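PDB 1N1Q: DNA protection during starvation protein, which probably protects DNA in stationary phase by binding it and by oxidising ferrous iron with hydrogen peroxide, storing the product as a ferric mineral inside a hollow dodecamer. Local coordinates for residues A18-L23 with S54-T59; N29-V34 with E48-A53. All blocks are in the same frame, centred on the assembly; numbering follows the deposited sequence.

Contact 1: residues A18-L23 with S54-T59; sequences ANWVVL and SGHIDT. With FEO (mu-oxo-diiron), chain E.
One histidine covers both rings of a tryptophan with two different parts of its side chain. CB of H56 stands over the five-membered ring of W20, 3.9 Å from its centroid and almost on the ring normal, a CH-pi contact. Further out, the imidazole presents its edge to the six-membered ring of W20: CD2 leads, 3.5 Å from CZ2 of W20, and the two planes are inclined at 54°, an edge-to-face pair well short of perpendicular. The opposite face of the indole receives CD1 of L23, from the next turn of its own helix, so the indole has a neighbour over each face. I57 lies beside this aromatic pair. Its first torsion, with CG1 anti to the carbonyl carbon (chi1 -63°), brings the end of the chain nearer to the helix of W20, and CG1 comes 3.9 Å from CB of W20; the still closer modelled approach of its CD1 to W20 and V21 is doubtful. F104 and L107 of helix 93-120 and L137 of helix 124-148 pack against W20. D58, next in sequence, plays no part in this packing; its OD2 binds FE1 of the mu-oxo-diiron group at 2.2 Å, a metal shared with H31 of the second subunit. The short segments run at 153° to each other, their axes 8.8 Å apart, the near-antiparallel pairing of neighbouring helices in the ferritin-like four-helix bundle.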
loop_
_atom_site.group_PDB
_atom_site.type_symbol
_atom_site.label_atom_id
_atom_site.label_comp_id
_atom_site.label_asym_id
_atom_site.label_seq_id
_atom_site.Cartn_x
_atom_site.Cartn_y
_atom_site.Cartn_z
ATOM N N ALA A 18 28.402 -7.920 -1.032
ATOM C CA ALA A 18 28.644 -7.616 -2.436
ATOM C C ALA A 18 28.350 -8.835 -3.309
ATOM O O ALA A 18 27.725 -8.713 -4.366
ATOM C CB ALA A 18 30.090 -7.164 -2.632
ATOM N N ASN A 19 28.799 -10.009 -2.861
ATOM C CA ASN A 19 28.578 -11.239 -3.615
ATOM C C ASN A 19 27.099 -11.531 -3.802
ATOM O O ASN A 19 26.662 -11.859 -4.905
ATOM C CB ASN A 19 29.240 -12.436 -2.925
ATOM C CG ASN A 19 30.721 -12.531 -3.217
ATOM O OD1 ASN A 19 31.186 -12.042 -4.241
ATOM N ND2 ASN A 19 31.466 -13.183 -2.331
ATOM N N TRP A 20 26.328 -11.418 -2.725
ATOM C CA TRP A 20 24.903 -11.692 -2.799
ATOM C C TRP A 20 24.107 -10.635 -3.544
ATOM O O TRP A 20 23.039 -10.932 -4.088
ATOM C CB TRP A 20 24.337 -11.933 -1.396
ATOM C CG TRP A 20 24.700 -13.297 -0.902
ATOM C CD1 TRP A 20 25.643 -13.614 0.036
ATOM C CD2 TRP A 20 24.200 -14.540 -1.405
ATOM N NE1 TRP A 20 25.767 -14.982 0.142
ATOM C CE2 TRP A 20 24.894 -15.574 -0.733
ATOM C CE3 TRP A 20 23.236 -14.882 -2.365
ATOM C CZ2 TRP A 20 24.654 -16.926 -0.989
ATOM C CZ3 TRP A 20 22.997 -16.227 -2.622
ATOM C CH2 TRP A 20 23.705 -17.233 -1.937
ATOM N N VAL A 21 24.613 -9.408 -3.573
ATOM C CA VAL A 21 23.933 -8.351 -4.321
ATOM C C VAL A 21 24.108 -8.704 -5.797
ATOM O O VAL A 21 23.190 -8.558 -6.595
ATOM C CB VAL A 21 24.547 -6.959 -4.036
ATOM C CG1 VAL A 21 23.864 -5.886 -4.894
ATOM C CG2 VAL A 21 24.386 -6.626 -2.581
ATOM N N VAL A 22 25.294 -9.185 -6.149
ATOM C CA VAL A 22 25.561 -9.599 -7.526
ATOM C C VAL A 22 24.697 -10.824 -7.861
ATOM O O VAL A 22 24.038 -10.868 -8.905
ATOM C CB VAL A 22 27.059 -9.970 -7.729
ATOM C CG1 VAL A 22 27.240 -10.739 -9.040
ATOM C CG2 VAL A 22 27.912 -8.707 -7.740
ATOM N N LEU A 23 24.688 -11.808 -6.964
ATOM C CA LEU A 23 23.906 -13.021 -7.176
ATOM C C LEU A 23 22.401 -12.782 -7.266
ATOM O O LEU A 23 21.708 -13.495 -7.989
ATOM C CB LEU A 23 24.203 -14.048 -6.078
ATOM C CG LEU A 23 25.495 -14.846 -6.305
ATOM C CD1 LEU A 23 25.880 -15.604 -5.048
ATOM C CD2 LEU A 23 25.295 -15.797 -7.477
ATOM N N SER A 54 18.085 -12.442 -1.474
ATOM C CA SER A 54 17.513 -11.234 -0.907
ATOM C C SER A 54 17.604 -11.283 0.623
ATOM O O SER A 54 17.860 -10.265 1.274
ATOM C CB SER A 54 16.055 -11.111 -1.362
ATOM O OG SER A 54 15.441 -9.947 -0.847
ATOM N N GLY A 55 17.408 -12.472 1.190
ATOM C CA GLY A 55 17.480 -12.626 2.631
ATOM C C GLY A 55 18.901 -12.507 3.159
ATOM O O GLY A 55 19.130 -11.926 4.221
ATOM N N HIS A 56 19.861 -13.060 2.426
ATOM C CA HIS A 56 21.258 -12.988 2.838
ATOM C C HIS A 56 21.736 -11.535 2.812
ATOM O O HIS A 56 22.441 -11.093 3.720
ATOM C CB HIS A 56 22.149 -13.833 1.917
ATOM C CG HIS A 56 21.798 -15.292 1.902
ATOM N ND1 HIS A 56 21.486 -15.997 3.044
ATOM C CD2 HIS A 56 21.743 -16.184 0.884
ATOM C CE1 HIS A 56 21.253 -17.260 2.731
ATOM N NE2 HIS A 56 21.403 -17.401 1.427
ATOM N N ILE A 57 21.353 -10.800 1.771
ATOM C CA ILE A 57 21.759 -9.406 1.645
ATOM C C ILE A 57 21.417 -8.623 2.902
ATOM O O ILE A 57 22.265 -7.931 3.467
ATOM C CB ILE A 57 21.043 -8.698 0.470
ATOM C CG1 ILE A 57 21.423 -9.351 -0.860
ATOM C CG2 ILE A 57 21.397 -7.196 0.468
ATOM C CD1 ILE A 57 22.829 -9.065 -1.251
ATOM N N ASP A 58 20.162 -8.730 3.325
ATOM C CA ASP A 58 19.693 -8.005 4.494
ATOM C C ASP A 58 20.319 -8.469 5.808
ATOM O O ASP A 58 20.721 -7.643 6.624
ATOM C CB ASP A 58 18.166 -8.089 4.587
ATOM C CG ASP A 58 17.563 -6.946 5.397
ATOM O OD1 ASP A 58 17.926 -5.786 5.145
ATOM O OD2 ASP A 58 16.718 -7.209 6.274
ATOM N N THR A 59 20.415 -9.779 6.017
ATOM C CA THR A 59 21.000 -10.285 7.260
ATOM C C THR A 59 22.481 -9.925 7.364
ATOM O O THR A 59 22.947 -9.501 8.424
ATOM C CB THR A 59 20.863 -11.820 7.391
ATOM O OG1 THR A 59 21.604 -12.451 6.340
ATOM C CG2 THR A 59 19.418 -12.235 7.305
HETATM FE FE1 FEO E . 16.198 -5.249 7.214
HETATM FE FE2 FEO E . 14.748 -6.284 10.041
HETATM O O FEO E . 14.639 -5.848 8.118
HETATM O O HOH W 1 13.827 -4.467 10.843
#

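Contact 2: residues N29-V34 with E48-A53; sequences NFHWNV and ELYTEA. With FEO (mu-oxo-diiron), chain F.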
loop_
_atom_site.group_PDB
_atom_site.type_symbol
_atom_site.label_atom_id
_atom_site.label_comp_id
_atom_site.label_asym_id
_atom_site.label_seq_id
_atom_site.Cartn_x
_atom_site.Cartn_y
_atom_site.Cartn_z
ATOM N N ASN A 29 18.742 -13.306 -13.671
ATOM C CA ASN A 29 19.163 -13.485 -15.060
ATOM C C ASN A 29 18.831 -14.897 -15.521
ATOM O O ASN A 29 18.227 -15.092 -16.570
ATOM C CB ASN A 29 20.669 -13.236 -15.197
ATOM C CG ASN A 29 21.138 -13.258 -16.641
ATOM O OD1 ASN A 29 20.950 -14.244 -17.352
ATOM N ND2 ASN A 29 21.761 -12.165 -17.080
ATOM N N PHE A 30 19.220 -15.881 -14.722
ATOM C CA PHE A 30 18.962 -17.276 -15.040
ATOM C C PHE A 30 17.461 -17.590 -14.976
ATOM O O PHE A 30 16.930 -18.355 -15.795
ATOM C CB PHE A 30 19.752 -18.173 -14.080
ATOM C CG PHE A 30 21.251 -18.059 -14.237
ATOM C CD1 PHE A 30 22.115 -18.666 -13.328
ATOM C CD2 PHE A 30 21.800 -17.352 -15.305
ATOM C CE1 PHE A 30 23.502 -18.571 -13.478
ATOM C CE2 PHE A 30 23.182 -17.251 -15.466
ATOM C CZ PHE A 30 24.036 -17.863 -14.550
ATOM N N HIS A 31 16.785 -16.983 -14.006
ATOM C CA HIS A 31 15.344 -17.155 -13.818
ATOM C C HIS A 31 14.625 -16.731 -15.098
ATOM O O HIS A 31 13.700 -17.397 -15.567
ATOM C CB HIS A 31 14.905 -16.272 -12.648
ATOM C CG HIS A 31 13.422 -16.207 -12.430
ATOM N ND1 HIS A 31 12.699 -17.236 -11.864
ATOM C CD2 HIS A 31 12.540 -15.201 -12.641
ATOM C CE1 HIS A 31 11.439 -16.866 -11.730
ATOM N NE2 HIS A 31 11.315 -15.635 -12.195
ATOM N N TRP A 32 15.089 -15.623 -15.667
ATOM C CA TRP A 32 14.504 -15.059 -16.877
ATOM C C TRP A 32 14.898 -15.726 -18.193
ATOM O O TRP A 32 14.055 -16.010 -19.031
ATOM C CB TRP A 32 14.863 -13.573 -16.998
ATOM C CG TRP A 32 14.366 -12.713 -15.877
ATOM C CD1 TRP A 32 13.184 -12.848 -15.207
ATOM C CD2 TRP A 32 15.012 -11.556 -15.326
ATOM N NE1 TRP A 32 13.051 -11.853 -14.272
ATOM C CE2 TRP A 32 14.158 -11.043 -14.322
ATOM C CE3 TRP A 32 16.228 -10.904 -15.582
ATOM C CZ2 TRP A 32 14.479 -9.902 -13.571
ATOM C CZ3 TRP A 32 16.551 -9.770 -14.833
ATOM C CH2 TRP A 32 15.677 -9.282 -13.839
ATOM N N ASN A 33 16.187 -15.978 -18.367
ATOM C CA ASN A 33 16.695 -16.530 -19.615
ATOM C C ASN A 33 16.781 -18.040 -19.799
ATOM O O ASN A 33 17.050 -18.504 -20.915
ATOM C CB ASN A 33 18.062 -15.908 -19.912
ATOM C CG ASN A 33 17.993 -14.401 -20.046
ATOM O OD1 ASN A 33 17.216 -13.875 -20.840
ATOM N ND2 ASN A 33 18.804 -13.699 -19.272
ATOM N N VAL A 34 16.551 -18.812 -18.743
ATOM C CA VAL A 34 16.620 -20.258 -18.887
ATOM C C VAL A 34 15.551 -20.714 -19.885
ATOM O O VAL A 34 14.509 -20.077 -20.027
ATOM C CB VAL A 34 16.388 -20.970 -17.534
ATOM C CG1 VAL A 34 14.951 -20.745 -17.053
ATOM C CG2 VAL A 34 16.677 -22.465 -17.669
ATOM N N GLU A 48 13.595 -19.386 -6.118
ATOM C CA GLU A 48 13.839 -19.837 -4.755
ATOM C C GLU A 48 15.198 -19.301 -4.294
ATOM O O GLU A 48 15.341 -18.789 -3.179
ATOM C CB GLU A 48 13.860 -21.370 -4.709
ATOM C CG GLU A 48 14.201 -21.964 -3.341
ATOM C CD GLU A 48 14.498 -23.462 -3.406
ATOM O OE1 GLU A 48 14.013 -24.139 -4.342
ATOM O OE2 GLU A 48 15.203 -23.971 -2.512
ATOM N N LEU A 49 16.191 -19.413 -5.173
ATOM C CA LEU A 49 17.542 -18.964 -4.858
ATOM C C LEU A 49 17.704 -17.443 -4.771
ATOM O O LEU A 49 18.402 -16.955 -3.886
ATOM C CB LEU A 49 18.545 -19.562 -5.859
ATOM C CG LEU A 49 18.653 -21.098 -5.815
ATOM C CD1 LEU A 49 19.622 -21.591 -6.879
ATOM C CD2 LEU A 49 19.108 -21.546 -4.427
ATOM N N TYR A 50 17.081 -16.675 -5.663
ATOM C CA TYR A 50 17.253 -15.233 -5.524
ATOM C C TYR A 50 16.462 -14.724 -4.325
ATOM O O TYR A 50 16.813 -13.710 -3.722
ATOM C CB TYR A 50 16.923 -14.460 -6.826
ATOM C CG TYR A 50 15.483 -14.395 -7.315
ATOM C CD1 TYR A 50 14.472 -13.803 -6.553
ATOM C CD2 TYR A 50 15.161 -14.823 -8.606
ATOM C CE1 TYR A 50 13.180 -13.637 -7.072
ATOM C CE2 TYR A 50 13.883 -14.660 -9.130
ATOM C CZ TYR A 50 12.902 -14.066 -8.365
ATOM O OH TYR A 50 11.648 -13.896 -8.907
ATOM N N THR A 51 15.411 -15.446 -3.952
ATOM C CA THR A 51 14.623 -15.060 -2.788
ATOM C C THR A 51 15.520 -15.241 -1.564
ATOM O O THR A 51 15.526 -14.412 -0.659
ATOM C CB THR A 51 13.360 -15.932 -2.651
ATOM O OG1 THR A 51 12.517 -15.725 -3.797
ATOM C CG2 THR A 51 12.596 -15.571 -1.383
ATOM N N GLU A 52 16.292 -16.324 -1.549
ATOM C CA GLU A 52 17.218 -16.563 -0.446
ATOM C C GLU A 52 18.316 -15.497 -0.494
ATOM O O GLU A 52 18.766 -15.008 0.545
ATOM C CB GLU A 52 17.838 -17.970 -0.536
ATOM C CG GLU A 52 16.925 -19.073 0.001
ATOM C CD GLU A 52 17.548 -20.451 -0.050
ATOM O OE1 GLU A 52 18.742 -20.569 -0.396
ATOM O OE2 GLU A 52 16.840 -21.431 0.264
ATOM N N ALA A 53 18.735 -15.129 -1.703
ATOM C CA ALA A 53 19.772 -14.115 -1.882
ATOM C C ALA A 53 19.332 -12.819 -1.218
ATOM O O ALA A 53 20.103 -12.175 -0.494
ATOM C CB ALA A 53 20.024 -13.877 -3.367
HETATM FE FE1 FEO F . 9.701 -14.167 -12.228
HETATM FE FE2 FEO F . 6.770 -15.709 -12.430
HETATM O O FEO F . 8.368 -15.225 -11.252
HETATM O O HOH W 2 6.962 -16.152 -14.535
#
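H31 and Y50 carry this contact between them, an aromatic pair inside the ferritin-like four-helix bundle in which one member, H31, is an iron ligand and the other backs it. The tyrosine comes edge-on over one face of the imidazole, its CE2 3.7 Å from CG of H31, and the rings are almost perpendicular, at 87°, a T-shaped stack. Y50 reaches this place with CG between its backbone N and carbonyl carbon (chi1 69°), while H31 extends toward it with CG anti to the backbone N. At its other ring nitrogen, ND1, H31 is hydrogen-bonded to the backbone carbonyl of H43, whose ring also stacks on that of H31. This second-shell bond helps to fix the rotation of the imidazole and leaves NE2 directed at the metal, which D58 and E62 of the second subunit also bind. Replacing Y50 by an alanine would probably open a gap over the face of H31, and the metal-binding ring would lose one of the walls that hold its tilt. The phenol takes a more distant place at the site, with OH 3.9 Å from FE1 of the mu-oxo-diiron group, whereas NE2 of H31 binds that same iron at 2.2 Å.

How the contacts relate
Contacts 1 and 2 show how a single helix pair can serve two metal sites. Both join helix 4-33 to helix 39-66, with contact 2 nested along the chain inside the loop closed by contact 1 and their centres about 13 Å apart. They touch directly where CE3 of W20 lies 3.5 Å from CB of A53, so the packed interior runs on from one to the other. Each lies beside a different diiron group: contact 1 supplies D58 to one, contact 2 supplies H31 to the other, and the second subunit completes each, with H31 at the first and with D58 and E62 at the second. W32 and D58 of partner subunits are also hydrogen-bonded, linking the two contacts across the interface characteristic of Dps ferroxidase centres.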